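PDB 4Y4Q: sortase, SrtB family from Streptococcus pneumoniae PCS8235, which probably acts as a cysteine transpeptidase that processes pilin sorting signals during assembly of the type II pilus. Local coordinates for residues E121-I126 and Q194-H199; A142-Q147 and L167-M172; E171-D176 and F180-P185. All blocks are in the same frame, centred on the assembly; numbering follows the deposited sequence.

Contact 1: E121-I126 and Q194-H199; sequences EDFNTI and QAYLDH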
# COMPACT_ATOMS: atom_id res chain seq x y z
N GLU A 121 -6.31 4.11 -10.83
CA GLU A 121 -7.69 4.44 -11.13
C GLU A 121 -8.69 3.56 -10.38
O GLU A 121 -9.85 3.93 -10.22
CB GLU A 121 -7.94 4.33 -12.64
CG GLU A 121 -7.09 5.28 -13.46
CD GLU A 121 -7.50 5.33 -14.92
OE1 GLU A 121 -8.61 4.84 -15.25
OE2 GLU A 121 -6.71 5.87 -15.73
N ASP A 122 -8.23 2.39 -9.95
CA ASP A 122 -9.11 1.41 -9.32
C ASP A 122 -9.48 1.88 -7.93
O ASP A 122 -8.76 2.69 -7.33
CB ASP A 122 -8.43 0.04 -9.22
CG ASP A 122 -8.23 -0.64 -10.57
OD1 ASP A 122 -8.93 -0.26 -11.54
OD2 ASP A 122 -7.39 -1.56 -10.65
N PHE A 123 -10.59 1.35 -7.40
CA PHE A 123 -11.04 1.68 -6.06
C PHE A 123 -10.01 1.22 -5.04
O PHE A 123 -9.51 2.03 -4.26
CB PHE A 123 -12.40 1.03 -5.76
CG PHE A 123 -12.71 0.98 -4.29
CD1 PHE A 123 -13.01 2.15 -3.59
CD2 PHE A 123 -12.66 -0.22 -3.59
CE1 PHE A 123 -13.28 2.10 -2.22
CE2 PHE A 123 -12.92 -0.27 -2.23
CZ PHE A 123 -13.22 0.89 -1.54
N ASN A 124 -9.67 -0.06 -5.06
CA ASN A 124 -8.64 -0.58 -4.18
C ASN A 124 -7.43 -1.06 -4.98
O ASN A 124 -7.55 -1.86 -5.90
CB ASN A 124 -9.18 -1.73 -3.33
CG ASN A 124 -9.74 -2.87 -4.16
OD1 ASN A 124 -10.41 -2.64 -5.17
ND2 ASN A 124 -9.46 -4.10 -3.75
N THR A 125 -6.25 -0.55 -4.61
CA THR A 125 -5.00 -0.95 -5.25
C THR A 125 -4.11 -1.62 -4.22
O THR A 125 -3.83 -1.05 -3.15
CB THR A 125 -4.24 0.26 -5.81
OG1 THR A 125 -5.08 1.00 -6.71
CG2 THR A 125 -2.99 -0.20 -6.54
N ILE A 126 -3.64 -2.82 -4.54
CA ILE A 126 -2.86 -3.59 -3.58
C ILE A 126 -1.40 -3.59 -4.02
O ILE A 126 -1.09 -3.90 -5.18
CB ILE A 126 -3.39 -5.03 -3.44
CG1 ILE A 126 -4.89 -4.99 -3.10
CG2 ILE A 126 -2.60 -5.81 -2.39
CD1 ILE A 126 -5.51 -6.35 -2.95
N GLN A 194 -18.54 -0.85 -1.00
CA GLN A 194 -18.88 -0.54 0.39
C GLN A 194 -18.76 -1.77 1.29
O GLN A 194 -18.25 -1.69 2.40
CB GLN A 194 -20.29 0.06 0.50
CG GLN A 194 -20.60 0.54 1.92
CD GLN A 194 -19.75 1.74 2.31
OE1 GLN A 194 -19.79 2.78 1.66
NE2 GLN A 194 -18.96 1.58 3.38
N ALA A 195 -19.22 -2.92 0.79
CA ALA A 195 -19.09 -4.18 1.52
C ALA A 195 -17.63 -4.58 1.74
O ALA A 195 -17.26 -5.09 2.80
CB ALA A 195 -19.86 -5.30 0.81
N TYR A 196 -16.79 -4.37 0.73
CA TYR A 196 -15.36 -4.66 0.90
C TYR A 196 -14.78 -3.77 2.00
O TYR A 196 -14.00 -4.22 2.83
CB TYR A 196 -14.61 -4.42 -0.41
CG TYR A 196 -13.09 -4.56 -0.33
CD1 TYR A 196 -12.49 -5.81 -0.39
CD2 TYR A 196 -12.27 -3.44 -0.26
CE1 TYR A 196 -11.11 -5.94 -0.34
CE2 TYR A 196 -10.87 -3.57 -0.21
CZ TYR A 196 -10.31 -4.82 -0.25
OH TYR A 196 -8.95 -4.96 -0.21
N LEU A 197 -15.16 -2.49 1.98
CA LEU A 197 -14.70 -1.51 2.95
C LEU A 197 -15.17 -1.89 4.35
O LEU A 197 -14.39 -1.88 5.31
CB LEU A 197 -15.24 -0.14 2.58
CG LEU A 197 -14.45 1.13 2.86
CD1 LEU A 197 -13.00 0.98 2.43
CD2 LEU A 197 -15.12 2.25 2.10
N ASP A 198 -16.45 -2.25 4.46
CA ASP A 198 -17.05 -2.57 5.75
C ASP A 198 -16.34 -3.75 6.41
O ASP A 198 -16.12 -3.74 7.63
CB ASP A 198 -18.54 -2.84 5.60
CG ASP A 198 -19.37 -1.56 5.46
OD1 ASP A 198 -18.79 -0.48 5.24
OD2 ASP A 198 -20.62 -1.64 5.56
N HIS A 199 -15.98 -4.75 5.62
CA HIS A 199 -15.30 -5.92 6.17
C HIS A 199 -13.87 -5.56 6.54
O HIS A 199 -13.41 -5.88 7.65
CB HIS A 199 -15.30 -7.11 5.18
CG HIS A 199 -14.54 -8.30 5.68
ND1 HIS A 199 -13.24 -8.56 5.31
CD2 HIS A 199 -14.88 -9.27 6.56
CE1 HIS A 199 -12.82 -9.66 5.93
NE2 HIS A 199 -13.80 -10.10 6.69
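Phe123 and Tyr196 meet where the residue just before strand 124-129 of the sortase beta-barrel, and the first of that strand, face helix 190-202, which lies in the connection between strands 163-176 and 218-225, as does a helix in other class B sortases. The two rings do not stack. Tyr196 CD2 sits at the edge of the Phe123 ring, close to its plane, 3.8 Å from Phe123 CE2, and the Tyr196 ring takes the approach obliquely. The same edge also reaches the next residue of the helix, Phe123 CZ lying 4.0 Å from Leu197 CD1. Both aromatic side chains extend with CG anti to the backbone N (chi1 163° in Phe123, 175° in Tyr196), which sends each ring out across the gap between backbones whose nearest CA atoms, those of Asn124 and Tyr196, are 9.4 Å apart. Ile218 of the neighbouring strand packs against Phe123, Asn124 and Leu197.

Asn124 supplies the polar part of the interface. Its amide is turned 54° from the Tyr196 ring, and the polar ends are satisfied by the loop before the helix: Asn124 ND2 bonds to Asp184 O, Asn124 OD1 to Ile187 N, and Tyr196 OH to Ile182 O. These bonds hold both groups in a buried setting. No hydrogen bond joins them; Asn124 ND2 packs 3.7 Å from Tyr196 CZ.

Contact 2: A142-Q147 and L167-M172; sequences AKFADQ and LEIFEM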
# COMPACT_ATOMS: atom_id res chain seq x y z
N ALA A 142 5.38 -3.38 9.86
CA ALA A 142 4.98 -4.10 11.07
C ALA A 142 4.95 -3.19 12.30
O ALA A 142 4.30 -3.53 13.30
CB ALA A 142 5.93 -5.26 11.32
N LYS A 143 5.64 -2.06 12.26
CA LYS A 143 5.68 -1.17 13.42
C LYS A 143 4.34 -0.50 13.63
O LYS A 143 4.05 -0.00 14.72
CB LYS A 143 6.78 -0.11 13.31
CG LYS A 143 8.19 -0.66 13.20
CD LYS A 143 9.21 0.43 13.43
CE LYS A 143 10.63 -0.06 13.12
NZ LYS A 143 11.62 1.04 13.30
N PHE A 144 3.51 -0.49 12.59
CA PHE A 144 2.16 0.07 12.72
C PHE A 144 1.26 -0.79 13.61
O PHE A 144 0.15 -0.39 13.96
CB PHE A 144 1.52 0.27 11.33
CG PHE A 144 2.08 1.45 10.57
CD1 PHE A 144 3.22 1.30 9.78
CD2 PHE A 144 1.49 2.70 10.66
CE1 PHE A 144 3.75 2.40 9.09
CE2 PHE A 144 2.01 3.80 9.96
CZ PHE A 144 3.14 3.65 9.18
N ALA A 145 1.74 -1.97 14.01
CA ALA A 145 1.00 -2.77 14.98
C ALA A 145 1.05 -2.16 16.38
O ALA A 145 0.24 -2.50 17.24
CB ALA A 145 1.52 -4.20 15.00
N ASP A 146 1.98 -1.24 16.60
CA ASP A 146 2.08 -0.51 17.87
C ASP A 146 1.17 0.72 17.88
O ASP A 146 1.18 1.52 16.94
CB ASP A 146 3.53 -0.10 18.14
CG ASP A 146 3.69 0.61 19.47
OD1 ASP A 146 3.52 -0.04 20.53
OD2 ASP A 146 3.99 1.83 19.46
N GLN A 147 0.37 0.84 18.94
CA GLN A 147 -0.63 1.91 19.05
C GLN A 147 -0.01 3.29 18.80
O GLN A 147 -0.49 4.05 17.96
CB GLN A 147 -1.29 1.87 20.44
CG GLN A 147 -2.49 2.82 20.63
CD GLN A 147 -3.66 2.48 19.71
OE1 GLN A 147 -3.86 3.10 18.66
NE2 GLN A 147 -4.43 1.47 20.10
N LEU A 167 -1.25 10.98 1.03
CA LEU A 167 -1.76 9.71 1.54
C LEU A 167 -2.17 9.93 2.98
O LEU A 167 -1.43 10.56 3.74
CB LEU A 167 -0.67 8.65 1.52
CG LEU A 167 -0.22 8.02 0.20
CD1 LEU A 167 0.91 7.04 0.49
CD2 LEU A 167 -1.39 7.30 -0.49
N GLU A 168 -3.32 9.40 3.37
CA GLU A 168 -3.69 9.42 4.78
C GLU A 168 -3.96 8.00 5.24
O GLU A 168 -4.91 7.38 4.79
CB GLU A 168 -4.92 10.30 4.99
CG GLU A 168 -5.34 10.41 6.45
CD GLU A 168 -6.29 11.57 6.71
OE1 GLU A 168 -6.72 12.23 5.74
OE2 GLU A 168 -6.60 11.82 7.90
N ILE A 169 -3.11 7.47 6.12
CA ILE A 169 -3.33 6.12 6.62
C ILE A 169 -4.56 6.06 7.53
O ILE A 169 -4.73 6.92 8.41
CB ILE A 169 -2.07 5.60 7.36
CG1 ILE A 169 -0.93 5.40 6.37
CG2 ILE A 169 -2.35 4.29 8.06
CD1 ILE A 169 0.37 5.07 7.04
N PHE A 170 -5.44 5.07 7.34
CA PHE A 170 -6.56 4.90 8.26
C PHE A 170 -6.67 3.54 8.93
O PHE A 170 -7.53 3.34 9.79
CB PHE A 170 -7.90 5.26 7.60
CG PHE A 170 -8.26 4.37 6.45
CD1 PHE A 170 -8.96 3.19 6.64
CD2 PHE A 170 -7.89 4.72 5.16
CE1 PHE A 170 -9.29 2.37 5.56
CE2 PHE A 170 -8.21 3.91 4.09
CZ PHE A 170 -8.91 2.73 4.29
N GLU A 171 -5.84 2.59 8.54
CA GLU A 171 -5.98 1.25 9.11
C GLU A 171 -4.70 0.42 9.07
O GLU A 171 -3.92 0.50 8.10
CB GLU A 171 -7.13 0.47 8.43
CG GLU A 171 -7.19 -0.99 8.84
CD GLU A 171 -8.42 -1.74 8.35
OE1 GLU A 171 -9.34 -1.12 7.77
OE2 GLU A 171 -8.46 -2.98 8.55
N MET A 172 -4.47 -0.37 10.12
CA MET A 172 -3.49 -1.46 10.04
C MET A 172 -4.19 -2.77 10.38
O MET A 172 -5.02 -2.83 11.30
CB MET A 172 -2.33 -1.23 11.01
CG MET A 172 -1.04 -1.98 10.65
SD MET A 172 -0.87 -3.65 11.34
CE MET A 172 -1.80 -3.44 12.80
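Met172 reaches from strand 163-176 to the turn after helix 139-143, where it lies along Phe144 and Ala145. Its CB is 3.9 Å from Phe144 O. The next atom, Met172 CG, makes the tightest approach of the pair, 3.5 Å from Phe144 CB. The chain bends at the CB-CG bond (chi2 -90°), bringing Met172 SD within 4.1 Å of Ala145 N, and a second bend at CG-SD (chi3 -30°) leaves Met172 CE 3.6 Å from Ala145 CA, with the alanine methyl also within packing distance.

Beyond CB, the Phe144 ring serves a second residue of the strand: Ile169 CD1 comes from the opposite direction and touches Phe144 CE2 at 3.6 Å, at an oblique angle to the ring. Phe149 packs edge-to-face with the same phenyl group, and Val77 touches both Phe144 and Ile169. Across the segments there are no hydrogen bonds, and the turn is tied down separately by a hydrogen bond between Ala145 O and His206 NE2.

Ile169 and Met172 are three residues apart yet both point at the turn, a spacing that regular strand geometry would not give; the cause is a classic beta bulge, in which Phe170 and Glu171 both face Val236 of the adjacent antiparallel strand in the sortase barrel.

Contact 3: E171-D176 and F180-P185; sequences EMLEVD and FNIYDP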
# COMPACT_ATOMS: atom_id res chain seq x y z
N GLU A 171 -5.84 2.59 8.54
CA GLU A 171 -5.98 1.25 9.11
C GLU A 171 -4.70 0.42 9.07
O GLU A 171 -3.92 0.50 8.10
CB GLU A 171 -7.13 0.47 8.43
CG GLU A 171 -7.19 -0.99 8.84
CD GLU A 171 -8.42 -1.74 8.35
OE1 GLU A 171 -9.34 -1.12 7.77
OE2 GLU A 171 -8.46 -2.98 8.55
N MET A 172 -4.47 -0.37 10.12
CA MET A 172 -3.49 -1.46 10.04
C MET A 172 -4.19 -2.77 10.38
O MET A 172 -5.02 -2.83 11.30
CB MET A 172 -2.33 -1.23 11.01
CG MET A 172 -1.04 -1.98 10.65
SD MET A 172 -0.87 -3.65 11.34
CE MET A 172 -1.80 -3.44 12.80
N LEU A 173 -3.85 -3.83 9.67
CA LEU A 173 -4.42 -5.11 10.04
C LEU A 173 -3.42 -6.20 9.80
O LEU A 173 -2.46 -6.00 9.04
CB LEU A 173 -5.74 -5.37 9.29
CG LEU A 173 -5.90 -5.27 7.77
CD1 LEU A 173 -5.00 -6.23 7.09
CD2 LEU A 173 -7.31 -5.65 7.39
N GLU A 174 -3.64 -7.35 10.43
CA GLU A 174 -2.84 -8.54 10.18
C GLU A 174 -3.78 -9.63 9.68
O GLU A 174 -4.87 -9.81 10.23
CB GLU A 174 -2.11 -8.99 11.46
CG GLU A 174 -1.06 -7.98 11.95
CD GLU A 174 -0.41 -8.36 13.29
OE1 GLU A 174 -0.85 -9.34 13.93
OE2 GLU A 174 0.55 -7.67 13.70
N VAL A 175 -3.37 -10.34 8.64
CA VAL A 175 -4.22 -11.34 8.00
C VAL A 175 -3.37 -12.48 7.50
O VAL A 175 -2.14 -12.37 7.46
CB VAL A 175 -4.94 -10.76 6.76
CG1 VAL A 175 -5.96 -9.71 7.14
CG2 VAL A 175 -3.91 -10.18 5.79
N ASP A 176 -4.03 -13.56 7.10
CA ASP A 176 -3.34 -14.67 6.47
C ASP A 176 -3.18 -14.34 4.98
O ASP A 176 -3.97 -13.58 4.42
CB ASP A 176 -4.14 -15.95 6.65
CG ASP A 176 -3.64 -17.06 5.77
OD1 ASP A 176 -2.68 -17.75 6.20
OD2 ASP A 176 -4.19 -17.25 4.66
N PHE A 180 -8.65 -14.14 0.73
CA PHE A 180 -9.12 -13.49 -0.49
C PHE A 180 -10.17 -12.42 -0.22
O PHE A 180 -10.40 -11.57 -1.06
CB PHE A 180 -9.60 -14.54 -1.48
CG PHE A 180 -8.57 -15.59 -1.77
CD1 PHE A 180 -7.37 -15.25 -2.37
CD2 PHE A 180 -8.79 -16.91 -1.42
CE1 PHE A 180 -6.40 -16.22 -2.62
CE2 PHE A 180 -7.84 -17.89 -1.68
CZ PHE A 180 -6.65 -17.54 -2.28
N ASN A 181 -10.78 -12.43 0.96
CA ASN A 181 -11.68 -11.34 1.35
C ASN A 181 -10.96 -10.00 1.28
O ASN A 181 -11.60 -8.97 1.07
CB ASN A 181 -12.19 -11.55 2.78
CG ASN A 181 -13.16 -12.69 2.90
OD1 ASN A 181 -14.16 -12.74 2.18
ND2 ASN A 181 -12.87 -13.63 3.79
N ILE A 182 -9.65 -10.01 1.50
CA ILE A 182 -8.85 -8.79 1.57
C ILE A 182 -8.06 -8.55 0.28
O ILE A 182 -7.99 -7.43 -0.24
CB ILE A 182 -7.82 -8.89 2.70
CG1 ILE A 182 -8.53 -9.15 4.04
CG2 ILE A 182 -6.87 -7.66 2.69
CD1 ILE A 182 -9.42 -8.04 4.50
N TYR A 183 -7.44 -9.62 -0.21
CA TYR A 183 -6.62 -9.57 -1.41
C TYR A 183 -7.48 -9.82 -2.65
O TYR A 183 -7.31 -10.82 -3.34
CB TYR A 183 -5.50 -10.61 -1.33
CG TYR A 183 -4.48 -10.33 -0.24
CD1 TYR A 183 -3.48 -9.38 -0.43
CD2 TYR A 183 -4.53 -11.00 0.99
CE1 TYR A 183 -2.54 -9.11 0.57
CE2 TYR A 183 -3.60 -10.74 1.98
CZ TYR A 183 -2.61 -9.79 1.77
OH TYR A 183 -1.69 -9.53 2.75
N ASP A 184 -8.40 -8.90 -2.91
CA ASP A 184 -9.26 -8.93 -4.11
C ASP A 184 -9.18 -7.53 -4.71
O ASP A 184 -9.98 -6.66 -4.38
CB ASP A 184 -10.70 -9.22 -3.70
CG ASP A 184 -11.63 -9.42 -4.89
OD1 ASP A 184 -11.28 -9.07 -6.03
OD2 ASP A 184 -12.74 -9.95 -4.66
N PRO A 185 -8.19 -7.31 -5.58
CA PRO A 185 -7.92 -5.94 -6.04
C PRO A 185 -8.90 -5.52 -7.13
O PRO A 185 -9.44 -6.37 -7.84
CB PRO A 185 -6.50 -6.06 -6.63
CG PRO A 185 -6.49 -7.49 -7.22
CD PRO A 185 -7.35 -8.32 -6.25
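Val175 packs against two consecutive residues of a tight inverse gamma turn, Ile182 and Tyr183, the second of which is the centre of the turn. Tyr183 has phi and psi of -89° and 65°, and the turn is closed by a weak bond of 3.1 Å from Asp184 N to Ile182 O. Val175 holds CG1 anti to its carbonyl carbon (chi1 -68°), and its two methyls meet different residues of the turn. Val175 CG1 meets Ile182 CG1 at 4.1 Å, whereas Val175 CG2 takes the tyrosine, 3.8 Å from Tyr183 OH and nearly as close to Tyr183 CE2, approaching the ring obliquely.

No hydrogen bond links the segments, and the CA atoms of Val175 and Ile182, the nearest pair, are 8.3 Å apart. The loop is therefore held to this face of the strand by side chains and not as an added strand. In the sortase barrel this is the end of strand 163-176 and the beginning of the connection that leads to helix 190-202. Leu173, two residues before Val175 on the same side of the strand, extends the apolar patch inward: its CD2 lies 4.3 Å from Ile182 CD1, a looser approach. Leu200 of the helix touches both Leu173 and Ile182, while Leu220 packs on Ile182 from strand 218-225.

Toward the strand end the tyrosine gains a polar neighbour. Asp176 O lies at the ring edge, near the ring plane, 3.8 Å from Tyr183 CE2. The phenol is anchored separately by a hydrogen bond between Tyr183 OH and Ser222 OG, and Ile234 touches the side chains of both Tyr183 and Leu173. The carboxylate of Asp176 is used locally, with Asp176 OD2 accepting from Tyr178 N.

In the fold
From the N terminus, strand 124-129 opens the large loop that contact 1 closes when helix 190-202 returns to it. Contacts 2 and 3 are both nested within that loop. Contact 2 comes first, bringing the turn after helix 139-143 back to strand 163-176; contact 3 then starts on the end of the same strand, sharing Glu171 and Met172, and is closed by segment 180-185 after a gap of three residues. One strand thus carries the turn on one part and the loop on the next. Contacts 2 and 3 also touch, Ala145 lying against Glu174. Contacts 1 and 3 touch, their centres about 10 Å apart, whereas contacts 1 and 2 do not, with centres about 17 Å apart. All three reach the same barrel sheet.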